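Local coordinates for protein ML032222a iGluR (Mnemiopsis leidyi, PDB 4YKI) that binds glycine in the ligand-binding domain of a ctenophore ionotropic glutamate receptor subunit, probably so that closure of the domain opens the ion channel, at residues 60-65 against 167-172; 72-77 against 141-146; 78-81 against 87-90. All coordinates share one frame; numbering follows the deposited sequence. Where two conformers were deposited one is given.

Contact 1: 60-65 against 167-172. With GLY (glycine), chain E.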
ATOM      1  N   ASP B  60     -10.105 -25.199 -10.352  1.00 13.25           N
ATOM      2  CA  ASP B  60      -8.745 -25.650 -10.085  1.00 13.61           C
ATOM      3  C   ASP B  60      -8.255 -25.259  -8.681  1.00 14.17           C
ATOM      4  O   ASP B  60      -7.198 -25.705  -8.281  1.00 16.12           O
ATOM      5  CB  ASP B  60      -7.766 -25.199 -11.193  1.00 13.35           C
ATOM      6  CG  ASP B  60      -7.597 -23.679 -11.318  1.00 13.47           C
ATOM      7  OD1 ASP B  60      -7.949 -22.923 -10.379  1.00 12.96           O
ATOM      8  OD2 ASP B  60      -7.057 -23.274 -12.379  1.00 13.31           O
ATOM      9  N   ARG B  61      -9.034 -24.442  -7.958  1.00 14.40           N
ATOM     10  CA  ARG B  61      -8.736 -23.954  -6.606  1.00 15.94           C
ATOM     11  C   ARG B  61      -7.366 -23.249  -6.486  1.00 14.15           C
ATOM     12  O   ARG B  61      -6.757 -23.210  -5.428  1.00 15.40           O
ATOM     13  CB  ARG B  61      -8.980 -25.050  -5.560  1.00 19.26           C
ATOM     14  CG  ARG B  61     -10.468 -25.550  -5.453  1.00 21.05           C
ATOM     15  CD  ARG B  61     -11.451 -24.438  -4.954  1.00 23.50           C
ATOM     16  NE  ARG B  61     -12.751 -24.962  -4.509  1.00 24.83           N
ATOM     17  CZ  ARG B  61     -13.781 -25.228  -5.309  1.00 23.54           C
ATOM     18  NH1 ARG B  61     -13.690 -25.018  -6.611  1.00 21.53           N
ATOM     19  NH2 ARG B  61     -14.921 -25.684  -4.802  1.00 25.87           N
ATOM     20  N   LYS B  62      -6.924 -22.661  -7.588  0.66 12.94           N
ATOM     21  CA  LYS B  62      -5.696 -21.877  -7.607  0.66 12.49           C
ATOM     22  C   LYS B  62      -5.975 -20.372  -7.517  0.66 11.19           C
ATOM     23  O   LYS B  62      -7.037 -19.893  -7.914  0.66 11.62           O
ATOM     24  CB  LYS B  62      -4.897 -22.142  -8.891  0.66 13.68           C
ATOM     25  CG  LYS B  62      -4.645 -23.601  -9.227  0.66 15.39           C
ATOM     26  CD  LYS B  62      -3.993 -24.357  -8.089  0.66 17.47           C
ATOM     27  CE  LYS B  62      -3.750 -25.798  -8.492  0.66 18.52           C
ATOM     28  NZ  LYS B  62      -3.395 -26.672  -7.350  0.66 17.99           N
ATOM     29  N   PHE B  63      -4.993 -19.620  -7.044  1.00 11.89           N
ATOM     30  CA  PHE B  63      -5.061 -18.169  -7.087  1.00 10.59           C
ATOM     31  C   PHE B  63      -4.866 -17.676  -8.528  1.00 10.87           C
ATOM     32  O   PHE B  63      -5.695 -16.935  -9.052  1.00 11.48           O
ATOM     33  CB  PHE B  63      -4.055 -17.532  -6.112  1.00 11.53           C
ATOM     34  CG  PHE B  63      -4.604 -17.317  -4.729  1.00 11.24           C
ATOM     35  CD1 PHE B  63      -4.857 -18.389  -3.892  1.00 11.87           C
ATOM     36  CD2 PHE B  63      -4.889 -16.046  -4.272  1.00 11.60           C
ATOM     37  CE1 PHE B  63      -5.381 -18.189  -2.621  1.00 12.76           C
ATOM     38  CE2 PHE B  63      -5.416 -15.844  -3.012  1.00 11.82           C
ATOM     39  CZ  PHE B  63      -5.667 -16.919  -2.187  1.00 12.43           C
ATOM     40  N   GLY B  64      -3.781 -18.119  -9.164  1.00 11.45           N
ATOM     41  CA  GLY B  64      -3.568 -17.910 -10.588  1.00 11.47           C
ATOM     42  C   GLY B  64      -2.178 -17.431 -10.962  1.00 11.66           C
ATOM     43  O   GLY B  64      -1.615 -16.518 -10.327  1.00 12.42           O
ATOM     44  N   ALA B  65      -1.638 -18.035 -12.013  1.00 12.18           N
ATOM     45  CA  ALA B  65      -0.354 -17.668 -12.560  1.00 12.68           C
ATOM     46  C   ALA B  65      -0.388 -17.900 -14.057  1.00 13.00           C
ATOM     47  O   ALA B  65      -1.279 -18.591 -14.575  1.00 13.36           O
ATOM     48  CB  ALA B  65       0.770 -18.500 -11.917  1.00 13.57           C
ATOM     49  N   GLU B 167       6.265 -28.834  -5.413  1.00 20.74           N
ATOM     50  CA  GLU B 167       5.090 -28.066  -5.810  1.00 21.05           C
ATOM     51  C   GLU B 167       3.906 -28.484  -4.939  1.00 22.14           C
ATOM     52  O   GLU B 167       3.328 -29.564  -5.094  1.00 25.11           O
ATOM     53  CB  GLU B 167       4.765 -28.301  -7.285  1.00 21.31           C
ATOM     54  CG  GLU B 167       3.556 -27.528  -7.806  1.00 26.73           C
ATOM     55  CD  GLU B 167       3.226 -27.907  -9.237  1.00 44.57           C
ATOM     56  OE1 GLU B 167       3.915 -27.412 -10.151  1.00 35.42           O
ATOM     57  OE2 GLU B 167       2.298 -28.719  -9.443  1.00 49.28           O
ATOM     58  N   LEU B 168       3.556 -27.620  -4.018  1.00 17.32           N
ATOM     59  CA  LEU B 168       2.496 -27.859  -3.069  1.00 13.73           C
ATOM     60  C   LEU B 168       1.168 -27.488  -3.721  1.00 14.04           C
ATOM     61  O   LEU B 168       1.101 -26.562  -4.538  1.00 15.19           O
ATOM     62  CB  LEU B 168       2.805 -27.009  -1.846  1.00 14.25           C
ATOM     63  CG  LEU B 168       4.124 -27.369  -1.154  1.00 14.69           C
ATOM     64  CD1 LEU B 168       4.561 -26.230  -0.263  1.00 13.84           C
ATOM     65  CD2 LEU B 168       3.964 -28.686  -0.399  1.00 14.90           C
ATOM     66  N   LYS B 169       0.118 -28.188  -3.369  1.00 14.43           N
ATOM     67  CA  LYS B 169      -1.167 -28.018  -4.039  1.00 15.03           C
ATOM     68  C   LYS B 169      -1.919 -26.759  -3.623  1.00 13.33           C
ATOM     69  O   LYS B 169      -2.561 -26.105  -4.463  1.00 15.63           O
ATOM     70  CB  LYS B 169      -2.056 -29.232  -3.735  1.00 16.96           C
ATOM     71  CG  LYS B 169      -3.347 -29.272  -4.536  1.00 29.16           C
ATOM     72  CD  LYS B 169      -4.111 -30.575  -4.339  1.00 44.06           C
ATOM     73  CE  LYS B 169      -4.856 -30.592  -3.010  1.00 55.87           C
ATOM     74  NZ  LYS B 169      -5.817 -31.729  -2.915  1.00 69.08           N
ATOM     75  N   ASP B 170      -1.889 -26.467  -2.325  1.00 13.01           N
ATOM     76  CA  ASP B 170      -2.712 -25.427  -1.720  1.00 12.70           C
ATOM     77  C   ASP B 170      -2.191 -25.177  -0.309  1.00 12.96           C
ATOM     78  O   ASP B 170      -1.226 -25.828   0.122  1.00 13.17           O
ATOM     79  CB  ASP B 170      -4.211 -25.811  -1.745  1.00 13.73           C
ATOM     80  CG  ASP B 170      -4.534 -27.110  -1.034  1.00 16.41           C
ATOM     81  OD1 ASP B 170      -3.813 -27.579  -0.152  1.00 16.33           O
ATOM     82  OD2 ASP B 170      -5.606 -27.679  -1.355  1.00 20.64           O
ATOM     83  N   LEU B 171      -2.788 -24.225   0.391  1.00 12.80           N
ATOM     84  CA  LEU B 171      -2.286 -23.830   1.696  1.00 12.89           C
ATOM     85  C   LEU B 171      -2.384 -24.969   2.700  1.00 13.77           C
ATOM     86  O   LEU B 171      -1.474 -25.160   3.512  1.00 13.68           O
ATOM     87  CB  LEU B 171      -3.042 -22.611   2.186  1.00 12.75           C
ATOM     88  CG  LEU B 171      -2.518 -21.997   3.477  1.00 14.64           C
ATOM     89  CD1 LEU B 171      -1.053 -21.559   3.360  1.00 15.09           C
ATOM     90  CD2 LEU B 171      -3.406 -20.797   3.820  1.00 16.64           C
ATOM     91  N   ASN B 172      -3.467 -25.741   2.685  1.00 14.04           N
ATOM     92  CA  ASN B 172      -3.578 -26.870   3.607  1.00 14.65           C
ATOM     93  C   ASN B 172      -2.476 -27.889   3.393  1.00 14.50           C
ATOM     94  O   ASN B 172      -1.879 -28.363   4.355  1.00 14.82           O
ATOM     95  CB  ASN B 172      -4.941 -27.546   3.492  1.00 17.01           C
ATOM     96  CG  ASN B 172      -6.063 -26.709   4.071  1.00 24.04           C
ATOM     97  OD1 ASN B 172      -5.841 -25.793   4.860  1.00 30.17           O
ATOM     98  ND2 ASN B 172      -7.294 -27.024   3.670  1.00 36.78           N
TER
HETATM   99  N   GLY E 301      -2.302 -14.403  -1.666  1.00 13.64           N
HETATM  100  CA  GLY E 301      -1.900 -15.417  -2.669  1.00 11.95           C
HETATM  101  C   GLY E 301      -1.929 -14.914  -4.092  1.00 11.26           C
HETATM  102  O   GLY E 301      -1.504 -15.682  -4.983  1.00 10.56           O
HETATM  103  OXT GLY E 301      -2.389 -13.778  -4.335  1.00 11.53           O
HETATM  104  O   HOH W   1      -3.897 -23.615  -4.645  1.00 14.99           O
HETATM  105  O   HOH W   2      -1.124 -25.483  -6.824  1.00 19.50           O
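Lys62 NZ donates a 3.1 Å hydrogen bond to the carbonyl O of Lys169, in the carbonyl plane and on a lone pair. A long, flexible amine suits this span: with CG anti to the carbonyl carbon (chi1 -51°) and a bend at chi2, the chain swings across while the backbones stay well apart. This side is loose and wet. One water lies within hydrogen-bonding distance of Arg61 O and Lys169 O; another accepts from Lys62 NZ at 2.6 Å and is also within bonding distance of Lys169 O. The lysine side chains cross at about a right angle. Within the loop, Asp60 OD1 accepts from Lys62 N, met from above the carboxylate plane, in an Asx turn.

The tight part is the pocket side, where one face of the Phe63 ring meets the bound glycine, whose CA lies 3.4 Å above the plane, offset toward the rim. A flat face packs closely on the ligand backbone, and the ring also makes a cation-pi contact with Arg144. Loop 60-65 follows strand 52-56 and leads to helix 75-81, whereas Lys169 sits between strand 166-168 and helix 171-179, which Asp170 caps through OD1 to His173 N.

Contact 2: 72-77 against 141-146. With GLY (glycine), chain E.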
ATOM      1  N   GLU B  72      -1.272 -19.178 -21.122  0.50 16.78           N
ATOM      2  CA  GLU B  72      -2.591 -19.070 -20.528  0.50 17.68           C
ATOM      3  C   GLU B  72      -2.472 -18.917 -19.015  0.50 13.13           C
ATOM      4  O   GLU B  72      -1.479 -19.320 -18.392  0.50 13.88           O
ATOM      5  CB  GLU B  72      -3.432 -20.305 -20.848  0.50 13.48           C
ATOM      6  CG  GLU B  72      -3.610 -20.595 -22.346  0.50 32.54           C
ATOM      7  CD  GLU B  72      -4.588 -19.657 -23.045  0.50 22.37           C
ATOM      8  OE1 GLU B  72      -5.213 -18.808 -22.371  0.50 22.07           O
ATOM      9  OE2 GLU B  72      -4.746 -19.780 -24.283  0.50 25.67           O
ATOM     10  N   TRP B  73      -3.523 -18.320 -18.462  1.00 13.49           N
ATOM     11  CA  TRP B  73      -3.709 -18.173 -17.034  1.00 12.67           C
ATOM     12  C   TRP B  73      -4.550 -19.306 -16.469  1.00 11.92           C
ATOM     13  O   TRP B  73      -5.258 -20.016 -17.199  1.00 12.45           O
ATOM     14  CB  TRP B  73      -4.416 -16.840 -16.749  1.00 12.68           C
ATOM     15  CG  TRP B  73      -3.515 -15.666 -16.959  1.00 13.21           C
ATOM     16  CD1 TRP B  73      -3.339 -14.945 -18.097  1.00 14.00           C
ATOM     17  CD2 TRP B  73      -2.645 -15.087 -15.982  1.00 12.81           C
ATOM     18  NE1 TRP B  73      -2.409 -13.970 -17.897  1.00 14.30           N
ATOM     19  CE2 TRP B  73      -1.967 -14.027 -16.604  1.00 13.85           C
ATOM     20  CE3 TRP B  73      -2.376 -15.371 -14.642  1.00 12.42           C
ATOM     21  CZ2 TRP B  73      -1.034 -13.248 -15.932  1.00 13.85           C
ATOM     22  CZ3 TRP B  73      -1.456 -14.603 -13.970  1.00 12.72           C
ATOM     23  CH2 TRP B  73      -0.794 -13.541 -14.615  1.00 13.46           C
ATOM     24  N   ASN B  74      -4.527 -19.405 -15.143  1.00 11.76           N
ATOM     25  CA  ASN B  74      -5.390 -20.331 -14.414  1.00 11.20           C
ATOM     26  C   ASN B  74      -5.947 -19.644 -13.170  1.00 10.72           C
ATOM     27  O   ASN B  74      -5.799 -18.425 -12.999  1.00 11.45           O
ATOM     28  CB  ASN B  74      -4.655 -21.653 -14.110  1.00 11.18           C
ATOM     29  CG  ASN B  74      -3.457 -21.488 -13.226  1.00 12.35           C
ATOM     30  OD1 ASN B  74      -3.241 -20.443 -12.610  1.00 12.66           O
ATOM     31  ND2 ASN B  74      -2.664 -22.540 -13.143  1.00 15.01           N
ATOM     32  N   GLY B  75      -6.640 -20.401 -12.334  1.00 11.09           N
ATOM     33  CA  GLY B  75      -7.107 -19.886 -11.053  1.00 11.65           C
ATOM     34  C   GLY B  75      -8.149 -18.795 -11.154  1.00 10.78           C
ATOM     35  O   GLY B  75      -8.877 -18.647 -12.134  1.00 10.97           O
ATOM     36  N   MET B  76      -8.213 -17.989 -10.104  1.00 10.67           N
ATOM     37  CA  MET B  76      -9.156 -16.870 -10.065  1.00 10.05           C
ATOM     38  C   MET B  76      -8.852 -15.860 -11.162  1.00 10.07           C
ATOM     39  O   MET B  76      -9.765 -15.236 -11.674  1.00 10.68           O
ATOM     40  CB  MET B  76      -9.152 -16.207  -8.680  1.00 10.19           C
ATOM     41  CG  MET B  76      -9.816 -17.069  -7.599  1.00 10.70           C
ATOM     42  SD  MET B  76      -9.801 -16.321  -5.943  1.00 11.42           S
ATOM     43  CE  MET B  76      -8.103 -16.650  -5.532  1.00 11.74           C
ATOM     44  N   ILE B  77      -7.573 -15.681 -11.495  1.00 10.37           N
ATOM     45  CA  ILE B  77      -7.209 -14.756 -12.562  1.00 10.43           C
ATOM     46  C   ILE B  77      -7.893 -15.179 -13.868  1.00 10.83           C
ATOM     47  O   ILE B  77      -8.503 -14.364 -14.560  1.00 11.03           O
ATOM     48  CB  ILE B  77      -5.682 -14.686 -12.774  1.00 11.65           C
ATOM     49  CG1 ILE B  77      -4.928 -14.265 -11.499  1.00 11.14           C
ATOM     50  CG2 ILE B  77      -5.366 -13.727 -13.920  1.00 12.15           C
ATOM     51  CD1 ILE B  77      -5.198 -12.875 -11.000  1.00 12.35           C
ATOM     52  N   ILE B 141       3.612 -23.060  -3.104  1.00 12.03           N
ATOM     53  CA  ILE B 141       2.362 -23.521  -3.686  1.00 12.12           C
ATOM     54  C   ILE B 141       2.349 -23.165  -5.164  1.00 12.13           C
ATOM     55  O   ILE B 141       2.662 -22.027  -5.551  1.00 12.42           O
ATOM     56  CB  ILE B 141       1.175 -22.894  -2.959  1.00 11.94           C
ATOM     57  CG1 ILE B 141       1.130 -23.354  -1.490  1.00 12.79           C
ATOM     58  CG2 ILE B 141      -0.127 -23.188  -3.685  1.00 12.11           C
ATOM     59  CD1 ILE B 141       0.259 -22.487  -0.584  1.00 13.04           C
ATOM     60  N   GLY B 142       1.961 -24.109  -6.007  1.00 12.12           N
ATOM     61  CA  GLY B 142       1.885 -23.855  -7.428  1.00 12.31           C
ATOM     62  C   GLY B 142       0.788 -22.874  -7.808  1.00 11.58           C
ATOM     63  O   GLY B 142      -0.297 -22.853  -7.223  1.00 12.86           O
ATOM     64  N   SER B 143       1.085 -22.047  -8.806  1.00 12.20           N
ATOM     65  CA  SER B 143       0.131 -21.066  -9.345  1.00 12.23           C
ATOM     66  C   SER B 143      -0.391 -20.106  -8.280  1.00 12.83           C
ATOM     67  O   SER B 143      -1.587 -19.808  -8.196  1.00 15.66           O
ATOM     68  CB  SER B 143      -1.014 -21.775 -10.063  1.00 14.13           C
ATOM     69  OG  SER B 143      -0.523 -22.487 -11.192  1.00 15.28           O
ATOM     70  N   ARG B 144       0.533 -19.581  -7.489  1.00 12.38           N
ATOM     71  CA  ARG B 144       0.241 -18.628  -6.427  1.00 11.76           C
ATOM     72  C   ARG B 144       1.374 -17.592  -6.470  1.00 11.09           C
ATOM     73  O   ARG B 144       2.445 -17.854  -7.031  1.00 11.58           O
ATOM     74  CB  ARG B 144       0.184 -19.385  -5.092  1.00 12.12           C
ATOM     75  CG  ARG B 144      -0.220 -18.608  -3.854  1.00 11.06           C
ATOM     76  CD  ARG B 144      -0.022 -19.467  -2.616  1.00 11.32           C
ATOM     77  NE  ARG B 144      -0.104 -18.732  -1.348  1.00 11.08           N
ATOM     78  CZ  ARG B 144      -1.222 -18.383  -0.721  1.00 11.63           C
ATOM     79  NH1 ARG B 144      -2.407 -18.657  -1.236  1.00 11.84           N
ATOM     80  NH2 ARG B 144      -1.145 -17.729   0.435  1.00 12.73           N
ATOM     81  N   HIS B 145       1.154 -16.445  -5.844  1.00 10.64           N
ATOM     82  CA  HIS B 145       2.059 -15.300  -5.943  1.00 10.52           C
ATOM     83  C   HIS B 145       3.517 -15.567  -5.547  1.00 11.35           C
ATOM     84  O   HIS B 145       4.397 -15.147  -6.268  1.00 11.62           O
ATOM     85  CB  HIS B 145       1.426 -14.153  -5.171  1.00 10.94           C
ATOM     86  CG  HIS B 145       2.325 -13.008  -4.904  1.00 11.15           C
ATOM     87  ND1 HIS B 145       2.603 -12.042  -5.846  1.00 12.06           N
ATOM     88  CD2 HIS B 145       2.972 -12.656  -3.770  1.00 11.39           C
ATOM     89  CE1 HIS B 145       3.382 -11.133  -5.285  1.00 11.67           C
ATOM     90  NE2 HIS B 145       3.619 -11.480  -4.027  1.00 12.00           N
ATOM     91  N   PRO B 146       3.795 -16.220  -4.405  1.00 11.07           N
ATOM     92  CA  PRO B 146       5.212 -16.411  -4.077  1.00 10.86           C
ATOM     93  C   PRO B 146       5.982 -17.138  -5.185  1.00 11.38           C
ATOM     94  O   PRO B 146       7.077 -16.719  -5.544  1.00 11.93           O
ATOM     95  CB  PRO B 146       5.164 -17.197  -2.755  1.00 11.66           C
ATOM     96  CG  PRO B 146       3.852 -16.770  -2.127  1.00 12.32           C
ATOM     97  CD  PRO B 146       2.915 -16.673  -3.308  1.00 11.33           C
TER
HETATM   98  N   GLY E 301      -2.302 -14.403  -1.666  1.00 13.64           N
HETATM   99  CA  GLY E 301      -1.900 -15.417  -2.669  1.00 11.95           C
HETATM  100  C   GLY E 301      -1.929 -14.914  -4.092  1.00 11.26           C
HETATM  101  O   GLY E 301      -1.504 -15.682  -4.983  1.00 10.56           O
HETATM  102  OXT GLY E 301      -2.389 -13.778  -4.335  1.00 11.53           O
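Asn74 and Ser143 are joined by one direct hydrogen bond, Asn74 ND2 to Ser143 OG at 2.9 Å. It is nearly straight, with an N-H...O angle of 170°, and the hydroxyl lies almost in the amide plane. Asn74 holds CG between its backbone N and carbonyl carbon (chi1 63°), which turns the amide to the serine; OD1 is meanwhile taken by the backbone N of Ala65, so both ends of the amide are used and its rotation is fixed. Replacing Asn74 by alanine removes both ends, and Ser143 OG and Ala65 N would probably lose these partners, the bridge between the segments with them.

The ionotropic glutamate receptor ligand-binding domain is a clamshell; 72-77 probably belongs to one lobe and 141-146 to the other, so the Asn74-Ser143 bond spans the cleft, consistent with a closed state.

Of these two segments, 141-146 makes the hydrogen bond to the ligand: His145 N, in the first turn of helix 145-152, meets the glycine O at 2.9 Å and 151°, where a helix N-terminus would favour a carboxylate.

Charge and van der Waals packing meet at Arg144. Its extended chain sets one guanidinium face against the glycine, whose CA lies 3.5 Å above the plane, over its centre. Salt bridges to Asp187 and Glu17 hold the group.

Contact 3: 78-81 against 87-90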
ATOM      1  N   ARG B  78      -7.795 -16.465 -14.206  1.00 11.05           N
ATOM      2  CA  ARG B  78      -8.397 -16.967 -15.438  1.00 11.09           C
ATOM      3  C   ARG B  78      -9.911 -16.788 -15.446  1.00 10.23           C
ATOM      4  O   ARG B  78     -10.489 -16.409 -16.461  1.00 11.35           O
ATOM      5  CB  ARG B  78      -8.020 -18.439 -15.667  1.00 11.82           C
ATOM      6  CG  ARG B  78      -8.622 -19.081 -16.904  1.00 12.75           C
ATOM      7  CD  ARG B  78      -8.220 -18.413 -18.210  1.00 14.19           C
ATOM      8  NE  ARG B  78      -8.737 -19.166 -19.359  1.00 15.08           N
ATOM      9  CZ  ARG B  78      -8.147 -20.230 -19.899  1.00 16.37           C
ATOM     10  NH1 ARG B  78      -6.984 -20.688 -19.454  1.00 16.22           N
ATOM     11  NH2 ARG B  78      -8.737 -20.836 -20.911  1.00 18.53           N
ATOM     12  N   ASP B  79     -10.556 -17.050 -14.308  1.00 10.87           N
ATOM     13  CA  ASP B  79     -12.004 -16.882 -14.249  1.00 11.42           C
ATOM     14  C   ASP B  79     -12.395 -15.431 -14.511  1.00 11.51           C
ATOM     15  O   ASP B  79     -13.406 -15.157 -15.145  1.00 11.58           O
ATOM     16  CB  ASP B  79     -12.548 -17.316 -12.886  1.00 12.55           C
ATOM     17  CG  ASP B  79     -12.766 -18.816 -12.749  1.00 13.21           C
ATOM     18  OD1 ASP B  79     -12.472 -19.591 -13.679  1.00 14.30           O
ATOM     19  OD2 ASP B  79     -13.221 -19.192 -11.639  1.00 15.31           O
ATOM     20  N   LEU B  80     -11.610 -14.489 -13.977  1.00 11.15           N
ATOM     21  CA  LEU B  80     -11.872 -13.067 -14.222  1.00 11.49           C
ATOM     22  C   LEU B  80     -11.705 -12.732 -15.717  1.00 11.36           C
ATOM     23  O   LEU B  80     -12.564 -12.101 -16.306  1.00 12.42           O
ATOM     24  CB  LEU B  80     -10.927 -12.229 -13.352  1.00 11.45           C
ATOM     25  CG  LEU B  80     -11.170 -10.726 -13.341  1.00 12.56           C
ATOM     26  CD1 LEU B  80     -12.487 -10.404 -12.676  1.00 15.49           C
ATOM     27  CD2 LEU B  80     -10.066 -10.019 -12.605  1.00 13.20           C
ATOM     28  N   LEU B  81     -10.609 -13.182 -16.321  1.00 11.76           N
ATOM     29  CA  LEU B  81     -10.356 -12.948 -17.746  1.00 12.15           C
ATOM     30  C   LEU B  81     -11.445 -13.531 -18.625  1.00 12.82           C
ATOM     31  O   LEU B  81     -11.762 -12.966 -19.662  1.00 14.28           O
ATOM     32  CB  LEU B  81      -9.008 -13.527 -18.152  1.00 11.77           C
ATOM     33  CG  LEU B  81      -7.805 -12.799 -17.542  1.00 12.45           C
ATOM     34  CD1 LEU B  81      -6.530 -13.561 -17.822  1.00 13.60           C
ATOM     35  CD2 LEU B  81      -7.672 -11.364 -18.066  1.00 15.31           C
ATOM     36  N   MET B  87     -14.879  -9.304 -10.200  1.00 10.63           N
ATOM     37  CA  MET B  87     -13.865  -8.822  -9.281  1.00 10.75           C
ATOM     38  C   MET B  87     -13.382 -10.016  -8.487  1.00 10.41           C
ATOM     39  O   MET B  87     -14.176 -10.904  -8.217  1.00 11.45           O
ATOM     40  CB  MET B  87     -14.465  -7.741  -8.357  1.00 10.87           C
ATOM     41  CG  MET B  87     -13.477  -7.123  -7.363  1.00 11.55           C
ATOM     42  SD  MET B  87     -14.105  -5.646  -6.510  1.00 12.41           S
ATOM     43  CE  MET B  87     -15.221  -6.370  -5.306  1.00 14.33           C
ATOM     44  N   ILE B  88     -12.097 -10.025  -8.143  1.00 10.07           N
ATOM     45  CA  ILE B  88     -11.515 -11.060  -7.295  1.00  9.78           C
ATOM     46  C   ILE B  88     -11.433 -10.468  -5.893  1.00 10.50           C
ATOM     47  O   ILE B  88     -10.675  -9.500  -5.665  1.00 11.08           O
ATOM     48  CB  ILE B  88     -10.149 -11.510  -7.801  1.00 10.31           C
ATOM     49  CG1 ILE B  88     -10.256 -12.086  -9.229  1.00 10.50           C
ATOM     50  CG2 ILE B  88      -9.556 -12.533  -6.839  1.00 11.40           C
ATOM     51  CD1 ILE B  88      -8.900 -12.351  -9.881  1.00 11.82           C
ATOM     52  N   ALA B  89     -12.250 -11.005  -4.975  1.00 10.33           N
ATOM     53  CA  ALA B  89     -12.352 -10.520  -3.598  1.00 10.01           C
ATOM     54  C   ALA B  89     -11.660 -11.506  -2.663  1.00 10.75           C
ATOM     55  O   ALA B  89     -12.263 -12.490  -2.211  1.00 10.37           O
ATOM     56  CB  ALA B  89     -13.795 -10.320  -3.225  1.00 11.19           C
ATOM     57  N   ILE B  90     -10.371 -11.261  -2.400  1.00 10.62           N
ATOM     58  CA  ILE B  90      -9.532 -12.130  -1.586  1.00 10.62           C
ATOM     59  C   ILE B  90      -8.294 -11.303  -1.246  1.00 10.45           C
ATOM     60  O   ILE B  90      -8.187 -10.142  -1.660  1.00 10.77           O
ATOM     61  CB  ILE B  90      -9.203 -13.435  -2.387  1.00 11.06           C
ATOM     62  CG1 ILE B  90      -8.697 -14.596  -1.507  1.00 11.85           C
ATOM     63  CG2 ILE B  90      -8.236 -13.121  -3.537  1.00 10.99           C
ATOM     64  CD1 ILE B  90      -9.512 -14.884  -0.250  1.00 12.22           C
TER
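Leu80 meets strand 87-89 with both of its methyl branches. CD2 packs against Ile88 CD1 at 3.8 Å, and Leu80 CD1 turns the other way to rest by the backbone of Met87, 3.6 Å from its N. Ile88 answers with its longer arm: CD1 and CG1 lie against Leu80 CD2 and CB, the two side chains running at a slant to each other. No hydrogen bond crosses this interface, which is dispersion packing between buried groups, and branched aliphatic residues suit it because they fill the angle between a helix and a strand without bringing in polar atoms.

Leu80 has CG opposite its backbone N (chi1 -173°), which sends the fork out from the helix, while Ile88 has CG1 anti to the carbonyl carbon (chi1 -60°), carrying CD1 to the helix. Met87 contributes backbone here, since its side chain leaves on the far side of the strand to pack on Phe216 and Leu218.

Further out, Ile88 also touches Met76 and Ile77, so its side chain is bedded on the first turn of the same helix. On the outer side, Arg78 forms a salt bridge with Asp82 just after the helix. Helix 75-81 lies in a beta-alpha-beta crossover from strand 52-56 to the parallel strand 87-89, passing over strand 9-13, and this contact packs the helix on the second strand, where Ile88 also bonds backbone to backbone with Gly217 of strand 202-218.

In the fold
The three contacts are nested along the chain, contact 3 within the loop closed by contact 2 and that within the loop closed by contact 1. Contacts 1 and 2 have centres about 7 Å apart and join directly: Asp60 OD2 lies 2.9 Å from Gly75 N and Gly64 N 2.9 Å from Ser143 O, both probable hydrogen bonds. Both touch the bound glycine, which Phe63, Arg144 and His145 help to enclose. Contact 3, its centre about 11 Å from that of contact 2, shares helix 75-81 with it. The side chain of Ile88 is about 8 Å from the glycine. Contact 3 reaches contact 1 through Ile90 CG1, 3.8 Å from Phe63 CE2, with centres about 15 Å apart.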